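Local coordinates for long form salivary protein D7L1 (Aedes aegypti, PDB 3DXL), which binds and sequesters host biogenic amines and leukotrienes in two separate pockets, and so modulates blood feeding by the female mosquito, at residues Ser71-Gln76 with Ser87-Tyr92; Gly2-Glu7 with Asn126-Asn131; Gln66-Ser71 with Pro100-Asp105; Thr14-Asp19 with Lys52-Arg57. All coordinates share one frame; numbering follows the deposited sequence.

Interaction 1: residues Ser71-Gln76 with Ser87-Tyr92; sequences SVIQEQ and SKVEAY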
# COMPACT_ATOMS: atom_id res chain seq x y z
N SER A 71 14.61 13.59 6.36
CA SER A 71 14.96 12.45 7.20
C SER A 71 14.75 11.12 6.48
O SER A 71 15.58 10.22 6.60
CB SER A 71 14.18 12.47 8.51
OG SER A 71 14.39 13.69 9.21
N VAL A 72 13.66 11.00 5.72
CA VAL A 72 13.37 9.75 5.02
C VAL A 72 14.44 9.42 3.97
O VAL A 72 14.71 8.25 3.73
CB VAL A 72 11.93 9.73 4.41
CG1 VAL A 72 11.76 10.80 3.35
CG2 VAL A 72 11.61 8.36 3.85
N ILE A 73 15.06 10.44 3.38
CA ILE A 73 16.12 10.21 2.41
C ILE A 73 17.30 9.47 3.05
O ILE A 73 17.80 8.49 2.50
CB ILE A 73 16.58 11.54 1.76
CG1 ILE A 73 15.44 12.13 0.94
CG2 ILE A 73 17.85 11.33 0.90
CD1 ILE A 73 15.66 13.58 0.53
N GLN A 74 17.72 9.93 4.23
CA GLN A 74 18.80 9.26 4.95
C GLN A 74 18.40 7.87 5.44
O GLN A 74 19.20 6.94 5.37
CB GLN A 74 19.32 10.13 6.09
CG GLN A 74 19.96 11.47 5.65
CD GLN A 74 21.16 11.32 4.71
OE1 GLN A 74 21.87 10.30 4.72
NE2 GLN A 74 21.41 12.35 3.90
N GLU A 75 17.15 7.72 5.90
CA GLU A 75 16.65 6.41 6.32
C GLU A 75 16.65 5.44 5.14
O GLU A 75 17.06 4.28 5.26
CB GLU A 75 15.23 6.52 6.90
CG GLU A 75 15.16 7.06 8.32
CD GLU A 75 15.97 6.23 9.30
OE1 GLU A 75 15.82 4.99 9.33
OE2 GLU A 75 16.77 6.84 10.05
N GLN A 76 16.21 5.94 3.99
CA GLN A 76 16.15 5.14 2.78
C GLN A 76 17.54 4.68 2.33
O GLN A 76 17.74 3.51 1.99
CB GLN A 76 15.43 5.92 1.67
CG GLN A 76 15.06 5.08 0.46
CD GLN A 76 13.95 4.08 0.72
OE1 GLN A 76 13.39 4.01 1.81
NE2 GLN A 76 13.64 3.30 -0.29
N SER A 87 27.56 11.21 -1.94
CA SER A 87 27.58 12.64 -2.27
C SER A 87 26.28 13.11 -2.93
O SER A 87 25.80 14.20 -2.64
CB SER A 87 28.79 13.00 -3.13
OG SER A 87 28.78 12.31 -4.36
N LYS A 88 25.74 12.27 -3.81
CA LYS A 88 24.50 12.57 -4.52
C LYS A 88 23.28 12.50 -3.60
O LYS A 88 22.40 13.35 -3.66
CB LYS A 88 24.35 11.64 -5.74
CG LYS A 88 25.42 11.92 -6.81
CD LYS A 88 25.27 11.07 -8.06
CE LYS A 88 26.07 11.64 -9.23
NZ LYS A 88 27.45 12.07 -8.85
N VAL A 89 23.26 11.51 -2.71
CA VAL A 89 22.19 11.40 -1.72
C VAL A 89 22.21 12.62 -0.80
O VAL A 89 21.16 13.21 -0.51
CB VAL A 89 22.32 10.10 -0.89
CG1 VAL A 89 21.32 10.09 0.27
CG2 VAL A 89 22.12 8.90 -1.79
N GLU A 90 23.40 13.01 -0.36
CA GLU A 90 23.55 14.19 0.48
C GLU A 90 23.11 15.47 -0.22
O GLU A 90 22.45 16.31 0.39
CB GLU A 90 24.98 14.29 1.05
CG GLU A 90 25.21 13.25 2.15
CD GLU A 90 26.64 13.12 2.62
OE1 GLU A 90 27.58 13.61 1.95
OE2 GLU A 90 26.83 12.49 3.69
N ALA A 91 23.43 15.60 -1.51
CA ALA A 91 23.01 16.77 -2.30
C ALA A 91 21.48 16.84 -2.38
O ALA A 91 20.89 17.92 -2.26
CB ALA A 91 23.63 16.75 -3.68
N TYR A 92 20.83 15.69 -2.56
CA TYR A 92 19.38 15.60 -2.63
C TYR A 92 18.76 15.94 -1.28
O TYR A 92 17.84 16.76 -1.19
CB TYR A 92 18.99 14.19 -3.12
CG TYR A 92 17.52 13.82 -3.10
CD1 TYR A 92 16.53 14.74 -3.41
CD2 TYR A 92 17.14 12.51 -2.79
CE1 TYR A 92 15.19 14.37 -3.39
CE2 TYR A 92 15.80 12.13 -2.78
CZ TYR A 92 14.84 13.06 -3.08
OH TYR A 92 13.51 12.66 -3.06
O HOH W 1 24.89 9.96 3.79
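Two successive helices of the N-terminal odorant-binding-protein domain, 71-79 and 86-97, pack here through Ile-73 on the first and Val-89 and Tyr-92 on the second. The main event is a CH-pi contact: Ile-73 CD1 sits over the middle of one face of the Tyr-92 ring, 3.7 Å from the ring centroid and 13° off its normal. Ile-73 CG1 lies over the CE2 corner of the same face, 3.7 Å from Tyr-92 CE2. The other branch is turned toward the second helix, and Ile-73 CG2 meets Val-89 CG1 at 3.7 Å, the two side chains passing in opposite senses. The pair is a helical hairpin, the short axes running nearly antiparallel at 162° and 10.0 Å apart. Tyr-92 swings across because its CG lies anti to the backbone N (chi1 172°). Its hydroxyl is hydrogen-bonded to Tyr-113 and to a glycerol, probably from the crystallisation liquor, and its side chain lies about 6 Å from that of Trp-37, which binds leukotriene E4, consistent with this side of the hairpin bordering the lipid pocket. On the solvent side, one water donates to both Gln-74 OE1 and Glu-90 OE2, 3.2 Å from each.

Interaction 2: residues Gly2-Glu7 with Asn126-Asn131; sequences GPFDPE and NLFHGN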
# COMPACT_ATOMS: atom_id res chain seq x y z
N GLY A 2 9.94 5.89 6.63
CA GLY A 2 10.86 4.99 5.95
C GLY A 2 11.57 4.06 6.90
O GLY A 2 11.35 4.13 8.12
N PRO A 3 12.41 3.16 6.36
CA PRO A 3 12.64 3.00 4.93
C PRO A 3 11.46 2.26 4.27
O PRO A 3 10.63 1.67 4.95
CB PRO A 3 13.89 2.13 4.87
CG PRO A 3 13.78 1.28 6.11
CD PRO A 3 13.19 2.18 7.15
N PHE A 4 11.42 2.31 2.94
CA PHE A 4 10.37 1.66 2.16
C PHE A 4 10.98 0.67 1.20
O PHE A 4 11.95 0.98 0.50
CB PHE A 4 9.59 2.71 1.38
CG PHE A 4 8.87 3.70 2.23
CD1 PHE A 4 7.72 3.34 2.94
CD2 PHE A 4 9.32 5.01 2.33
CE1 PHE A 4 7.05 4.27 3.73
CE2 PHE A 4 8.66 5.94 3.11
CZ PHE A 4 7.52 5.57 3.81
N ASP A 5 10.41 -0.54 1.16
CA ASP A 5 10.87 -1.53 0.22
C ASP A 5 10.19 -1.33 -1.14
O ASP A 5 9.37 -0.42 -1.29
CB ASP A 5 10.72 -2.96 0.80
CG ASP A 5 9.28 -3.45 0.89
OD1 ASP A 5 8.41 -2.98 0.12
OD2 ASP A 5 9.02 -4.35 1.72
N PRO A 6 10.58 -2.11 -2.16
CA PRO A 6 9.98 -1.88 -3.48
C PRO A 6 8.46 -1.98 -3.55
O PRO A 6 7.83 -1.20 -4.28
CB PRO A 6 10.64 -2.95 -4.35
CG PRO A 6 11.98 -3.13 -3.71
CD PRO A 6 11.67 -3.11 -2.23
N GLU A 7 7.88 -2.92 -2.80
CA GLU A 7 6.43 -3.09 -2.74
C GLU A 7 5.77 -1.89 -2.09
O GLU A 7 4.70 -1.43 -2.52
CB GLU A 7 6.09 -4.37 -1.96
CG GLU A 7 4.60 -4.66 -1.85
CD GLU A 7 3.89 -3.87 -0.75
OE1 GLU A 7 4.54 -3.46 0.24
OE2 GLU A 7 2.65 -3.72 -0.83
N ASN A 126 16.36 6.31 -8.17
CA ASN A 126 17.13 5.15 -7.74
C ASN A 126 16.87 4.76 -6.30
O ASN A 126 16.69 3.58 -5.98
CB ASN A 126 18.63 5.39 -7.96
CG ASN A 126 19.02 5.36 -9.42
OD1 ASN A 126 18.20 5.13 -10.30
ND2 ASN A 126 20.30 5.62 -9.68
N LEU A 127 16.84 5.75 -5.41
CA LEU A 127 16.72 5.51 -3.98
C LEU A 127 15.36 4.93 -3.58
O LEU A 127 15.28 4.13 -2.65
CB LEU A 127 16.95 6.80 -3.22
CG LEU A 127 17.30 6.76 -1.74
CD1 LEU A 127 18.48 5.85 -1.49
CD2 LEU A 127 17.65 8.16 -1.28
N PHE A 128 14.32 5.39 -4.26
CA PHE A 128 12.95 5.05 -3.88
C PHE A 128 12.32 4.05 -4.84
O PHE A 128 11.10 4.05 -5.06
CB PHE A 128 12.13 6.32 -3.73
CG PHE A 128 12.45 7.08 -2.49
CD1 PHE A 128 11.93 6.67 -1.26
CD2 PHE A 128 13.29 8.19 -2.52
CE1 PHE A 128 12.23 7.35 -0.09
CE2 PHE A 128 13.60 8.87 -1.35
CZ PHE A 128 13.07 8.46 -0.13
N HIS A 129 13.16 3.17 -5.38
CA HIS A 129 12.71 1.96 -6.10
C HIS A 129 11.94 2.28 -7.37
O HIS A 129 10.98 1.59 -7.73
CB HIS A 129 11.92 1.00 -5.19
CG HIS A 129 12.62 0.67 -3.92
ND1 HIS A 129 13.88 0.09 -3.89
CD2 HIS A 129 12.25 0.83 -2.63
CE1 HIS A 129 14.25 -0.08 -2.64
NE2 HIS A 129 13.28 0.35 -1.85
N GLY A 130 12.38 3.34 -8.06
CA GLY A 130 11.85 3.72 -9.35
C GLY A 130 12.73 3.29 -10.51
O GLY A 130 12.30 3.36 -11.66
N ASN A 131 13.96 2.85 -10.23
CA ASN A 131 14.86 2.37 -11.27
C ASN A 131 14.49 0.93 -11.62
O ASN A 131 14.65 0.03 -10.79
CB ASN A 131 16.32 2.48 -10.82
CG ASN A 131 17.31 2.05 -11.90
OD1 ASN A 131 17.19 0.98 -12.49
ND2 ASN A 131 18.30 2.90 -12.15
O HOH W 2 8.72 0.20 -6.65
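His-129 does most of the work here, meeting Phe-4 O with its ring edge and Pro-6 with a ring face. Its CG lies anti to the carbonyl carbon (chi1 -52°), which carries the imidazole across to the N-terminal segment. There His-129 NE2 donates to Phe-4 O over 2.8 Å. The acceptor lies in the imidazole plane and the donor sits on a carbonyl lone pair, yet the N-H...O angle is only 131°, a bent bond. Pro-6 lies over one face of the same ring: its CG is 3.8 Å from the centroid of the His-129 imidazole and 12° off the normal, a CH-pi contact, and Pro-6 N lies above the rim of that face. Leu-127 O is on the opposite face. Phe-4 adds a looser apolar touch, edge against edge, with its CD2 4.4 Å from Phe-128 CE1. A water bridges the two backbones, donating to Pro-6 O and to His-129 O at 2.9 Å each. Around this, Tyr-80 meets the His-129 ring edge-to-face and Leu-138 packs on it. Asp-5, the N-cap of helix 6-20, sits between the touching residues Phe-4 and Pro-6. The segment 126-131 includes Gly-130, which binds leukotriene E4, and the side chain of Phe-128 lies about 4 Å from that of Trp-37, consistent with the N-terminal segment packing against the wall of the lipid pocket in this odorant-binding-protein fold.

Interaction 3: residues Gln66-Ser71 with Pro100-Asp105; sequences QKFDAS and PSTNND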
# COMPACT_ATOMS: atom_id res chain seq x y z
N GLN A 66 3.98 21.41 8.08
CA GLN A 66 3.91 22.28 6.89
C GLN A 66 5.31 22.63 6.37
O GLN A 66 5.61 23.79 6.04
CB GLN A 66 3.01 23.51 7.11
CG GLN A 66 1.52 23.16 7.07
CD GLN A 66 0.61 24.37 6.89
OE1 GLN A 66 -0.02 24.53 5.84
NE2 GLN A 66 0.54 25.21 7.91
N LYS A 67 6.15 21.61 6.30
CA LYS A 67 7.52 21.70 5.82
C LYS A 67 7.91 20.39 5.17
O LYS A 67 7.30 19.34 5.44
CB LYS A 67 8.52 21.90 6.96
CG LYS A 67 8.26 23.01 7.92
CD LYS A 67 9.19 22.84 9.11
CE LYS A 67 8.97 23.92 10.12
NZ LYS A 67 10.06 23.93 11.10
N PHE A 68 8.95 20.44 4.34
CA PHE A 68 9.60 19.25 3.84
C PHE A 68 10.53 18.66 4.90
O PHE A 68 10.92 19.36 5.85
CB PHE A 68 10.34 19.58 2.53
CG PHE A 68 9.41 19.93 1.41
CD1 PHE A 68 8.94 18.94 0.55
CD2 PHE A 68 8.95 21.24 1.24
CE1 PHE A 68 8.07 19.25 -0.48
CE2 PHE A 68 8.08 21.57 0.21
CZ PHE A 68 7.63 20.57 -0.64
N ASP A 69 10.86 17.39 4.75
CA ASP A 69 11.62 16.64 5.75
C ASP A 69 12.53 15.67 5.01
O ASP A 69 12.06 14.77 4.33
CB ASP A 69 10.66 15.89 6.68
CG ASP A 69 11.35 15.27 7.89
OD1 ASP A 69 12.58 15.14 7.90
OD2 ASP A 69 10.62 14.90 8.83
N ALA A 70 13.84 15.88 5.12
CA ALA A 70 14.80 15.05 4.41
C ALA A 70 15.17 13.77 5.16
O ALA A 70 15.94 12.95 4.66
CB ALA A 70 16.05 15.85 4.08
N SER A 71 14.61 13.59 6.36
CA SER A 71 14.96 12.45 7.20
C SER A 71 14.75 11.12 6.48
O SER A 71 15.58 10.22 6.60
CB SER A 71 14.18 12.47 8.51
OG SER A 71 14.39 13.69 9.21
N PRO A 100 11.81 26.06 1.47
CA PRO A 100 11.14 26.85 2.49
C PRO A 100 9.96 26.10 3.08
O PRO A 100 9.46 25.14 2.48
CB PRO A 100 10.64 28.07 1.71
CG PRO A 100 10.44 27.56 0.33
CD PRO A 100 11.56 26.59 0.11
N SER A 101 9.53 26.52 4.26
CA SER A 101 8.26 26.06 4.82
C SER A 101 7.17 26.35 3.78
O SER A 101 7.20 27.37 3.10
CB SER A 101 7.99 26.74 6.15
OG SER A 101 8.98 26.35 7.08
N THR A 102 6.25 25.40 3.62
CA THR A 102 5.35 25.43 2.49
C THR A 102 3.94 25.04 2.91
O THR A 102 3.75 24.06 3.64
CB THR A 102 5.87 24.48 1.36
OG1 THR A 102 7.15 24.95 0.90
CG2 THR A 102 4.91 24.41 0.18
N ASN A 103 2.96 25.80 2.43
CA ASN A 103 1.54 25.56 2.72
C ASN A 103 1.07 24.18 2.27
O ASN A 103 1.50 23.67 1.24
CB ASN A 103 0.66 26.63 2.07
CG ASN A 103 0.89 28.02 2.65
OD1 ASN A 103 1.43 28.18 3.74
ND2 ASN A 103 0.46 29.04 1.91
N ASN A 104 0.17 23.59 3.06
CA ASN A 104 -0.38 22.26 2.81
C ASN A 104 -1.54 22.29 1.81
O ASN A 104 -2.69 21.98 2.14
CB ASN A 104 -0.81 21.61 4.14
CG ASN A 104 -1.32 20.19 3.97
OD1 ASN A 104 -0.88 19.46 3.09
ND2 ASN A 104 -2.26 19.80 4.83
N ASP A 105 -1.22 22.71 0.59
CA ASP A 105 -2.12 22.58 -0.55
C ASP A 105 -1.32 22.00 -1.71
O ASP A 105 -0.10 22.19 -1.79
CB ASP A 105 -2.80 23.90 -0.91
CG ASP A 105 -1.82 24.99 -1.33
OD1 ASP A 105 -1.43 25.80 -0.46
OD2 ASP A 105 -1.46 25.04 -2.53
O HOH W 3 10.35 22.88 4.18
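Gln-66 has CG beside its backbone N (chi1 -75°) and an extended chain beyond it, a shape that carries its amide across to Asn-104. There Gln-66 OE1 accepts from Asn-104 N at 2.9 Å, through a lone pair in the amide plane, with an N-H...O angle of 151°. The backbone of the same residue is held too: Thr-102 N donates to Gln-66 O over 3.0 Å, approaching from above the carbonyl plane. Glutamine thus reads two backbone N-H groups of the loop, one with its main chain and one with its side chain, while the two side-chain amides of Gln-66 and Asn-104 stand 82° apart. Asn-104 turns its own OD1 to Lys-52. Next door, Phe-68 presents its ring edge to Thr-102, CE2 lying 3.6 Å from OG1, whose hydroxyl donates back to Pro-100 O at 2.8 Å. A water accepts from Phe-68 N. Gln-66 and Lys-67 form a G1 beta bulge opposite Asp-62, in the small hairpin of strands 61-62 and 67-68. The loop joining helices 86-97 and 106-119 is therefore fastened to that hairpin at the protein surface by the two backbone N-H groups that Gln-66 holds, with the Phe-68 edge packed against Thr-102.

Interaction 4: residues Thr14-Asp19 with Lys52-Arg57; sequences TRCMED and KCVLVR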
# COMPACT_ATOMS: atom_id res chain seq x y z
N THR A 14 1.15 3.76 -6.99
CA THR A 14 -0.10 3.33 -7.61
C THR A 14 -1.34 3.87 -6.90
O THR A 14 -2.30 4.25 -7.57
CB THR A 14 -0.18 1.80 -7.81
OG1 THR A 14 -0.04 1.14 -6.55
CG2 THR A 14 0.90 1.34 -8.78
N ARG A 15 -1.31 3.91 -5.56
CA ARG A 15 -2.42 4.50 -4.81
C ARG A 15 -2.59 5.98 -5.16
O ARG A 15 -3.69 6.46 -5.41
CB ARG A 15 -2.24 4.32 -3.30
CG ARG A 15 -3.23 5.09 -2.42
CD ARG A 15 -4.70 4.73 -2.67
NE ARG A 15 -4.99 3.31 -2.45
CZ ARG A 15 -5.25 2.78 -1.26
NH1 ARG A 15 -5.29 3.53 -0.16
NH2 ARG A 15 -5.48 1.47 -1.17
N CYS A 16 -1.48 6.71 -5.20
CA CYS A 16 -1.54 8.13 -5.50
C CYS A 16 -2.02 8.38 -6.94
O CYS A 16 -2.77 9.33 -7.18
CB CYS A 16 -0.19 8.77 -5.23
SG CYS A 16 0.16 8.88 -3.46
N MET A 17 -1.64 7.51 -7.88
CA MET A 17 -2.16 7.63 -9.24
C MET A 17 -3.64 7.30 -9.29
O MET A 17 -4.41 8.02 -9.92
CB MET A 17 -1.37 6.77 -10.22
CG MET A 17 0.00 7.34 -10.50
SD MET A 17 0.83 6.56 -11.88
CE MET A 17 1.32 5.02 -11.10
N GLU A 18 -4.06 6.24 -8.59
CA GLU A 18 -5.47 5.86 -8.56
C GLU A 18 -6.34 7.02 -8.06
O GLU A 18 -7.41 7.29 -8.62
CB GLU A 18 -5.68 4.61 -7.70
CG GLU A 18 -7.09 4.04 -7.81
CD GLU A 18 -7.26 2.72 -7.09
OE1 GLU A 18 -6.37 1.86 -7.18
OE2 GLU A 18 -8.32 2.53 -6.47
N ASP A 19 -5.85 7.72 -7.04
CA ASP A 19 -6.61 8.80 -6.43
C ASP A 19 -6.58 10.13 -7.20
O ASP A 19 -7.41 11.00 -6.94
CB ASP A 19 -6.15 9.02 -5.00
CG ASP A 19 -6.62 7.93 -4.05
OD1 ASP A 19 -7.53 7.14 -4.42
OD2 ASP A 19 -6.09 7.88 -2.94
N LYS A 52 1.83 15.81 -4.45
CA LYS A 52 1.66 16.01 -3.01
C LYS A 52 1.38 14.67 -2.32
O LYS A 52 1.93 14.39 -1.26
CB LYS A 52 0.55 17.01 -2.70
CG LYS A 52 0.34 17.22 -1.20
CD LYS A 52 -0.96 17.95 -0.87
CE LYS A 52 -1.40 17.66 0.57
NZ LYS A 52 -2.60 18.42 1.00
N CYS A 53 0.51 13.85 -2.92
CA CYS A 53 0.18 12.54 -2.37
C CYS A 53 1.42 11.68 -2.14
O CYS A 53 1.60 11.10 -1.07
CB CYS A 53 -0.80 11.82 -3.30
SG CYS A 53 -1.33 10.16 -2.81
N VAL A 54 2.28 11.61 -3.15
CA VAL A 54 3.48 10.80 -3.04
C VAL A 54 4.41 11.36 -1.96
O VAL A 54 4.96 10.62 -1.15
CB VAL A 54 4.22 10.72 -4.40
CG1 VAL A 54 5.58 10.03 -4.25
CG2 VAL A 54 3.37 10.00 -5.44
N LEU A 55 4.57 12.68 -1.94
CA LEU A 55 5.43 13.32 -0.95
C LEU A 55 4.94 13.11 0.48
O LEU A 55 5.74 12.93 1.40
CB LEU A 55 5.57 14.81 -1.27
CG LEU A 55 6.33 15.11 -2.56
CD1 LEU A 55 6.09 16.54 -3.02
CD2 LEU A 55 7.83 14.83 -2.43
N VAL A 56 3.63 13.13 0.67
CA VAL A 56 3.04 12.91 1.99
C VAL A 56 3.20 11.45 2.43
O VAL A 56 3.62 11.18 3.56
CB VAL A 56 1.58 13.37 2.04
CG1 VAL A 56 0.90 12.92 3.33
CG2 VAL A 56 1.52 14.88 1.90
N ARG A 57 2.90 10.51 1.54
CA ARG A 57 3.01 9.09 1.92
C ARG A 57 4.45 8.66 2.19
O ARG A 57 4.70 7.79 3.02
CB ARG A 57 2.34 8.18 0.88
CG ARG A 57 0.82 8.18 0.96
CD ARG A 57 0.23 7.05 0.12
NE ARG A 57 -1.19 6.86 0.40
CZ ARG A 57 -1.69 5.96 1.24
NH1 ARG A 57 -0.91 5.10 1.89
NH2 ARG A 57 -3.00 5.88 1.41
O HOH W 4 -5.75 6.37 0.71
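The disulfide between Cys-16 and Cys-53 joins helices 6-20 and 45-58 of the N-terminal odorant-binding-protein domain, whose short axes run 9.1 Å apart at 146°. The two half-cystines reach each other from different settings: SG of Cys-16 is anti to its carbonyl carbon, whereas SG of Cys-53 is anti to its backbone N. Cys-16 SG and Cys-53 SG are bonded at 2.1 Å, with a disulfide torsion of -77°. Val-54 flanks the bridge, its CG2 3.8 Å from Cys-16 CB. Arg-57 also stretches out past the sulfur, CD lying 4.0 Å from Cys-16 SG, and lays one face of its guanidinium over Arg-15 CG. Arg-15 folds back at chi2 and chi3, and its own guanidinium stands at 86° to that of Arg-57. These two like charges come close, but Arg-15 NH2 makes a salt bridge with Glu-210, which would be expected to offset part of the repulsion. Helix 6-20 is thereby linked to the second domain as well. Between the arginines sits a water that accepts from Arg-15 NH1 at 3.0 Å and, weakly, from Arg-57 NH2, lying in the plane of the Arg-57 guanidinium.

Overall arrangement
Three of the four contacts lie wholly within the N-terminal odorant-binding-protein range, and interaction 2 closes the loop that holds the other three. Along the chain interaction 4 closes first; interaction 3 then opens and encloses interaction 1, sharing Ser-71 where strand 67-68 leads into helix 71-79. Interactions 1 and 2 have centres 12 Å apart and meet at Gln-76, whose amide hydrogen-bonds to Phe-4 N and Leu-127 O. Interactions 2 and 4 (centres 14 Å apart) both use helix 6-20, while Lys-52 and Asn-104 connect 4 to 3 (centres 16 Å apart). Side chains of interactions 1, 2 and 4 come within about 4 to 7 Å of that of Trp-37, consistent with their lying around the lipid pocket; interaction 3 sits away.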